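Tubulin-specific chaperone, putative (Trypanosoma brucei, PDB 4B6M) is a putative tubulin-binding cofactor B, represented here by its CAP-Gly domain, and probably binds alpha-tubulin and microtubule plus ends as a chaperone. Local coordinates at residues V38-D43 / G67-D72; R11-P16 / G77-E82. One frame throughout, in Å; residues are numbered along the deposited sequence.

Interaction 1: V38-D43 / G67-D72; sequences VGVEFD and GFLRPD. With FMT (formic acid), chain F.
V38 and L69 face each other as an antiparallel hydrogen-bonded pair, V38 N donating to L69 O at 2.7 Å and L69 N returning a bond to V38 O at 2.8 Å. V40 and G67 repeat the exchange, and G39 sits between them against F68 as a non-hydrogen-bonded pair, where CA-H...O contacts run from F68 CA to V38 O and from G39 CA to G67 O. The hollow of the contact lies over G67. With no side chain there, the ring of F42 swings across, and its CE2 comes within 3.9 Å of G67 N. The torsion of F42 sets CG beside its backbone N (chi1 -62°), which carries the ring back along the strand until CZ meets L69 CD1 at 4.1 Å; V40 CG1 sits over one face of that ring, toward its rim. L69 CD1 is the bump between F42 and V40 CG2. At the far end V38 CG2 rests on the P71 ring, 4.0 Å from CG. On the other face F68 CD1 lies 4.2 Å from G39 CA, while F59 stacks edge-to-face with F68. R70 N makes a weak hydrogen bond to a formic acid, probably from the crystallisation liquor, that Q73 also binds. Four backbone bonds pair V38 and V40 with L69 and G67, G39 bonds to strand 19-26, and V38, V40, F42, L69 and P71 pack apolar groups in this CAP-Gly core.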
loop_
_atom_site.group_PDB
_atom_site.type_symbol
_atom_site.label_atom_id
_atom_site.label_comp_id
_atom_site.label_asym_id
_atom_site.label_seq_id
_atom_site.Cartn_x
_atom_site.Cartn_y
_atom_site.Cartn_z
ATOM N N VAL A 38 1.460 -3.515 5.263
ATOM C CA VAL A 38 0.462 -3.484 4.207
ATOM C C VAL A 38 1.101 -2.915 2.941
ATOM O O VAL A 38 1.651 -1.798 2.942
ATOM C CB VAL A 38 -0.756 -2.622 4.634
ATOM C CG1 VAL A 38 -1.843 -2.673 3.564
ATOM C CG2 VAL A 38 -1.323 -3.111 5.978
ATOM N N GLY A 39 1.094 -3.692 1.862
ATOM C CA GLY A 39 1.597 -3.194 0.581
ATOM C C GLY A 39 0.464 -2.523 -0.151
ATOM O O GLY A 39 -0.553 -3.181 -0.368
ATOM N N VAL A 40 0.630 -1.261 -0.536
ATOM C CA VAL A 40 -0.442 -0.516 -1.212
ATOM C C VAL A 40 0.021 -0.061 -2.583
ATOM O O VAL A 40 1.155 0.407 -2.738
ATOM C CB VAL A 40 -0.890 0.712 -0.381
ATOM C CG1 VAL A 40 -1.877 1.563 -1.168
ATOM C CG2 VAL A 40 -1.506 0.286 0.940
ATOM N N GLU A 41 -0.852 -0.200 -3.584
ATOM C CA GLU A 41 -0.625 0.452 -4.861
ATOM C C GLU A 41 -1.519 1.681 -4.930
ATOM O O GLU A 41 -2.764 1.585 -4.926
ATOM C CB GLU A 41 -0.934 -0.485 -6.022
ATOM C CG GLU A 41 -0.747 0.193 -7.357
ATOM C CD GLU A 41 -1.023 -0.732 -8.526
ATOM O OE1 GLU A 41 -1.320 -1.929 -8.299
ATOM O OE2 GLU A 41 -0.957 -0.243 -9.658
ATOM N N PHE A 42 -0.890 2.843 -4.994
ATOM C CA PHE A 42 -1.623 4.093 -5.055
ATOM C C PHE A 42 -2.136 4.380 -6.452
ATOM O O PHE A 42 -1.574 3.902 -7.451
ATOM C CB PHE A 42 -0.751 5.235 -4.536
ATOM C CG PHE A 42 -0.366 5.064 -3.100
ATOM C CD1 PHE A 42 -1.306 5.311 -2.109
ATOM C CD2 PHE A 42 0.902 4.619 -2.733
ATOM C CE1 PHE A 42 -0.995 5.129 -0.775
ATOM C CE2 PHE A 42 1.231 4.457 -1.389
ATOM C CZ PHE A 42 0.272 4.701 -0.407
ATOM N N ASP A 43 -3.217 5.159 -6.508
ATOM C CA ASP A 43 -3.761 5.579 -7.777
ATOM C C ASP A 43 -2.861 6.586 -8.474
ATOM O O ASP A 43 -2.750 6.572 -9.709
ATOM C CB ASP A 43 -5.135 6.195 -7.575
ATOM C CG ASP A 43 -6.194 5.183 -7.190
ATOM O OD1 ASP A 43 -5.898 3.991 -6.973
ATOM O OD2 ASP A 43 -7.367 5.604 -7.072
ATOM N N GLY A 67 3.693 1.505 -1.794
ATOM C CA GLY A 67 4.116 1.775 -0.422
ATOM C C GLY A 67 3.980 0.561 0.449
ATOM O O GLY A 67 3.165 -0.313 0.168
ATOM N N PHE A 68 4.802 0.484 1.495
ATOM C CA PHE A 68 4.590 -0.479 2.567
ATOM C C PHE A 68 4.295 0.342 3.781
ATOM O O PHE A 68 5.114 1.186 4.174
ATOM C CB PHE A 68 5.832 -1.326 2.846
ATOM C CG PHE A 68 6.167 -2.277 1.750
ATOM C CD1 PHE A 68 5.595 -3.552 1.691
ATOM C CD2 PHE A 68 7.056 -1.889 0.752
ATOM C CE1 PHE A 68 5.896 -4.398 0.657
ATOM C CE2 PHE A 68 7.372 -2.744 -0.302
ATOM C CZ PHE A 68 6.797 -4.014 -0.337
ATOM N N LEU A 69 3.121 0.125 4.341
ATOM C CA LEU A 69 2.689 0.938 5.458
ATOM C C LEU A 69 2.325 0.055 6.613
ATOM O O LEU A 69 1.988 -1.094 6.425
ATOM C CB LEU A 69 1.399 1.706 5.086
ATOM C CG LEU A 69 1.368 2.808 4.016
ATOM C CD1 LEU A 69 1.806 2.367 2.625
ATOM C CD2 LEU A 69 -0.037 3.367 3.899
ATOM N N ARG A 70 2.374 0.596 7.821
ATOM C CA ARG A 70 1.775 -0.102 8.963
ATOM C C ARG A 70 0.268 -0.062 8.855
ATOM O O ARG A 70 -0.293 0.881 8.304
ATOM C CB ARG A 70 2.215 0.538 10.276
ATOM C CG ARG A 70 3.686 0.358 10.536
ATOM C CD ARG A 70 4.065 -1.096 10.693
ATOM N NE ARG A 70 5.308 -1.153 11.423
ATOM C CZ ARG A 70 5.979 -2.257 11.675
ATOM N NH1 ARG A 70 5.538 -3.421 11.228
ATOM N NH2 ARG A 70 7.112 -2.167 12.373
ATOM N N PRO A 71 -0.414 -1.081 9.391
ATOM C CA PRO A 71 -1.868 -1.116 9.350
ATOM C C PRO A 71 -2.533 0.132 9.921
ATOM O O PRO A 71 -3.597 0.535 9.393
ATOM C CB PRO A 71 -2.221 -2.384 10.174
ATOM C CG PRO A 71 -1.026 -3.272 9.962
ATOM C CD PRO A 71 0.173 -2.349 9.864
ATOM N N ASP A 72 -1.914 0.777 10.925
ATOM C CA ASP A 72 -2.551 1.951 11.508
ATOM C C ASP A 72 -2.632 3.120 10.533
ATOM O O ASP A 72 -3.456 4.018 10.723
ATOM C CB ASP A 72 -1.890 2.364 12.822
ATOM C CG ASP A 72 -2.273 1.461 13.977
ATOM O OD1 ASP A 72 -3.433 0.998 14.054
ATOM O OD2 ASP A 72 -1.406 1.221 14.831
HETATM C C FMT F . 5.147 4.114 6.946
HETATM O O1 FMT F . 4.658 3.153 7.571
HETATM O O2 FMT F . 4.630 5.260 6.864
#

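Interaction 2: R11-P16 / G77-E82; sequences RCLCRP and GDFPPE
L13 sets its CG over the middle of the F79 ring, 3.8 Å from the centroid and 9° off the normal, a CH-pi contact. The two side chains cross at about a right angle, and CD1 of L13 reaches out to the rim, 3.5 Å from F79 CE1. At the ring's edge, near its plane, stands R11 O, while F79 CD2 lies 3.9 Å from C12 CA. The R11 side chain leads off from the ring to the backbone carbonyl of F79. Bends at chi2 and chi3 (-76° and -67°) fold its chain so that NE and NH2 approach side-on and both grip F79 O, at 2.8 and 2.9 Å respectively. That oxygen lies almost in the guanidinium plane, yet the NE donor stands above the carbonyl plane whereas NH2 lies in it. P81 crosses the arginine at about a right angle and sets CD over one guanidinium face, 3.5 Å from NH2. The backbone adds G77 N to R11 O at 3.0 Å, and a water bridges R11 N and G77 O. R11 NH1 bonds to S22 OG on strand 19-26, and NH2 also forms a salt bridge with D43 after strand 36-42. The C-terminal tail thus leaves strand 74-76, the sheet neighbour of strand 11-14, and turns across the start of strand 11-14, with F79 also touching L20 of strand 19-26.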
loop_
_atom_site.group_PDB
_atom_site.type_symbol
_atom_site.label_atom_id
_atom_site.label_comp_id
_atom_site.label_asym_id
_atom_site.label_seq_id
_atom_site.Cartn_x
_atom_site.Cartn_y
_atom_site.Cartn_z
ATOM N N ARG A 11 -9.944 -1.291 -0.946
ATOM C CA ARG A 11 -9.620 0.098 -1.250
ATOM C C ARG A 11 -9.350 0.860 0.032
ATOM O O ARG A 11 -9.931 0.546 1.092
ATOM C CB ARG A 11 -10.743 0.767 -2.067
ATOM C CG ARG A 11 -10.874 0.141 -3.464
ATOM C CD ARG A 11 -9.745 0.621 -4.382
ATOM N NE ARG A 11 -9.874 2.046 -4.655
ATOM C CZ ARG A 11 -9.019 2.765 -5.372
ATOM N NH1 ARG A 11 -7.924 2.191 -5.872
ATOM N NH2 ARG A 11 -9.238 4.069 -5.560
ATOM N N CYS A 12 -8.493 1.868 -0.047
ATOM C CA CYS A 12 -8.034 2.563 1.154
ATOM C C CYS A 12 -7.610 4.003 0.944
ATOM O O CYS A 12 -7.269 4.409 -0.177
ATOM C CB CYS A 12 -6.914 1.738 1.823
ATOM S SG CYS A 12 -5.425 1.524 0.786
ATOM N N LEU A 13 -7.638 4.767 2.033
ATOM C CA LEU A 13 -6.978 6.049 2.116
ATOM C C LEU A 13 -5.903 5.881 3.155
ATOM O O LEU A 13 -6.173 5.370 4.254
ATOM C CB LEU A 13 -7.928 7.156 2.596
ATOM C CG LEU A 13 -8.989 7.703 1.642
ATOM C CD1 LEU A 13 -9.859 8.721 2.393
ATOM C CD2 LEU A 13 -8.388 8.337 0.404
ATOM N N CYS A 14 -4.710 6.324 2.814
ATOM C CA CYS A 14 -3.520 6.099 3.626
ATOM C C CYS A 14 -2.872 7.386 4.076
ATOM O O CYS A 14 -2.679 8.310 3.291
ATOM C CB CYS A 14 -2.480 5.334 2.815
ATOM S SG CYS A 14 -3.013 3.714 2.268
ATOM N N ARG A 15 -2.479 7.431 5.349
ATOM C CA ARG A 15 -1.647 8.510 5.856
ATOM C C ARG A 15 -0.199 8.378 5.389
ATOM O O ARG A 15 0.211 7.248 5.078
ATOM C CB ARG A 15 -1.660 8.476 7.393
ATOM C CG ARG A 15 -2.990 8.870 7.983
ATOM C CD ARG A 15 -2.816 9.201 9.448
ATOM N NE ARG A 15 -2.598 7.978 10.197
ATOM C CZ ARG A 15 -2.163 7.933 11.457
ATOM N NH1 ARG A 15 -1.919 9.047 12.143
ATOM N NH2 ARG A 15 -2.009 6.754 12.043
ATOM N N PRO A 16 0.557 9.500 5.354
ATOM C CA PRO A 16 -0.061 10.798 5.586
ATOM C C PRO A 16 -0.744 11.303 4.327
ATOM O O PRO A 16 -0.412 10.862 3.230
ATOM C CB PRO A 16 1.123 11.705 5.907
ATOM C CG PRO A 16 2.233 11.135 5.131
ATOM C CD PRO A 16 2.022 9.638 5.181
ATOM N N GLY A 77 -11.960 1.375 3.184
ATOM C CA GLY A 77 -13.299 1.918 2.998
ATOM C C GLY A 77 -13.756 1.782 1.567
ATOM O O GLY A 77 -13.063 1.210 0.726
ATOM N N ASP A 78 -14.938 2.307 1.294
ATOM C CA ASP A 78 -15.465 2.290 -0.069
ATOM C C ASP A 78 -14.956 3.540 -0.777
ATOM O O ASP A 78 -15.544 4.621 -0.677
ATOM C CB ASP A 78 -17.001 2.216 -0.042
ATOM C CG ASP A 78 -17.594 1.896 -1.402
ATOM O OD1 ASP A 78 -16.827 1.654 -2.372
ATOM O OD2 ASP A 78 -18.846 1.868 -1.507
ATOM N N PHE A 79 -13.796 3.400 -1.432
ATOM C CA PHE A 79 -13.102 4.537 -2.032
ATOM C C PHE A 79 -12.804 4.222 -3.486
ATOM O O PHE A 79 -11.632 4.019 -3.862
ATOM C CB PHE A 79 -11.788 4.883 -1.307
ATOM C CG PHE A 79 -11.950 5.203 0.152
ATOM C CD1 PHE A 79 -12.546 6.387 0.563
ATOM C CD2 PHE A 79 -11.472 4.316 1.127
ATOM C CE1 PHE A 79 -12.662 6.687 1.917
ATOM C CE2 PHE A 79 -11.606 4.602 2.477
ATOM C CZ PHE A 79 -12.207 5.789 2.871
ATOM N N PRO A 80 -13.851 4.152 -4.322
ATOM C CA PRO A 80 -13.581 3.902 -5.741
ATOM C C PRO A 80 -12.941 5.118 -6.414
ATOM O O PRO A 80 -13.118 6.246 -5.961
ATOM C CB PRO A 80 -14.970 3.637 -6.314
ATOM C CG PRO A 80 -15.897 4.393 -5.420
ATOM C CD PRO A 80 -15.300 4.277 -4.045
ATOM N N PRO A 81 -12.161 4.896 -7.482
ATOM C CA PRO A 81 -11.693 6.063 -8.220
ATOM C C PRO A 81 -12.883 6.938 -8.648
ATOM O O PRO A 81 -13.941 6.419 -9.035
ATOM C CB PRO A 81 -11.023 5.458 -9.458
ATOM C CG PRO A 81 -10.709 4.046 -9.096
ATOM C CD PRO A 81 -11.673 3.623 -8.035
ATOM N N GLU A 82 -12.724 8.242 -8.520
ATOM C CA GLU A 82 -13.764 9.168 -8.949
ATOM C C GLU A 82 -13.850 9.208 -10.449
ATOM O O GLU A 82 -12.825 9.333 -11.138
ATOM C CB GLU A 82 -13.489 10.569 -8.411
ATOM C CG GLU A 82 -13.853 10.683 -6.951
ATOM C CD GLU A 82 -13.367 11.977 -6.357
ATOM O OE1 GLU A 82 -13.609 13.047 -6.973
ATOM O OE2 GLU A 82 -12.773 11.901 -5.261
HETATM O O HOH W 1 -12.595 -1.501 0.130
#

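Both contacts reach the same antiparallel sheet, yet interaction 1 is buried near its centre and interaction 2 lies at the surface. The first joins two neighbouring strands, 36-42 and 66-69; the second fastens a tail without regular structure to strand 11-14, and is the outer closure of a chain loop within which the first is nested. Regular backbone pairing with apolar packing in the core gives way at the surface to an arginine clamp, a bridging water and one aromatic cover. They touch directly: D43 OD2 forms a salt bridge with R11 NH2, 2.9 Å away, and the side chains of L69 and F42 pack on C14.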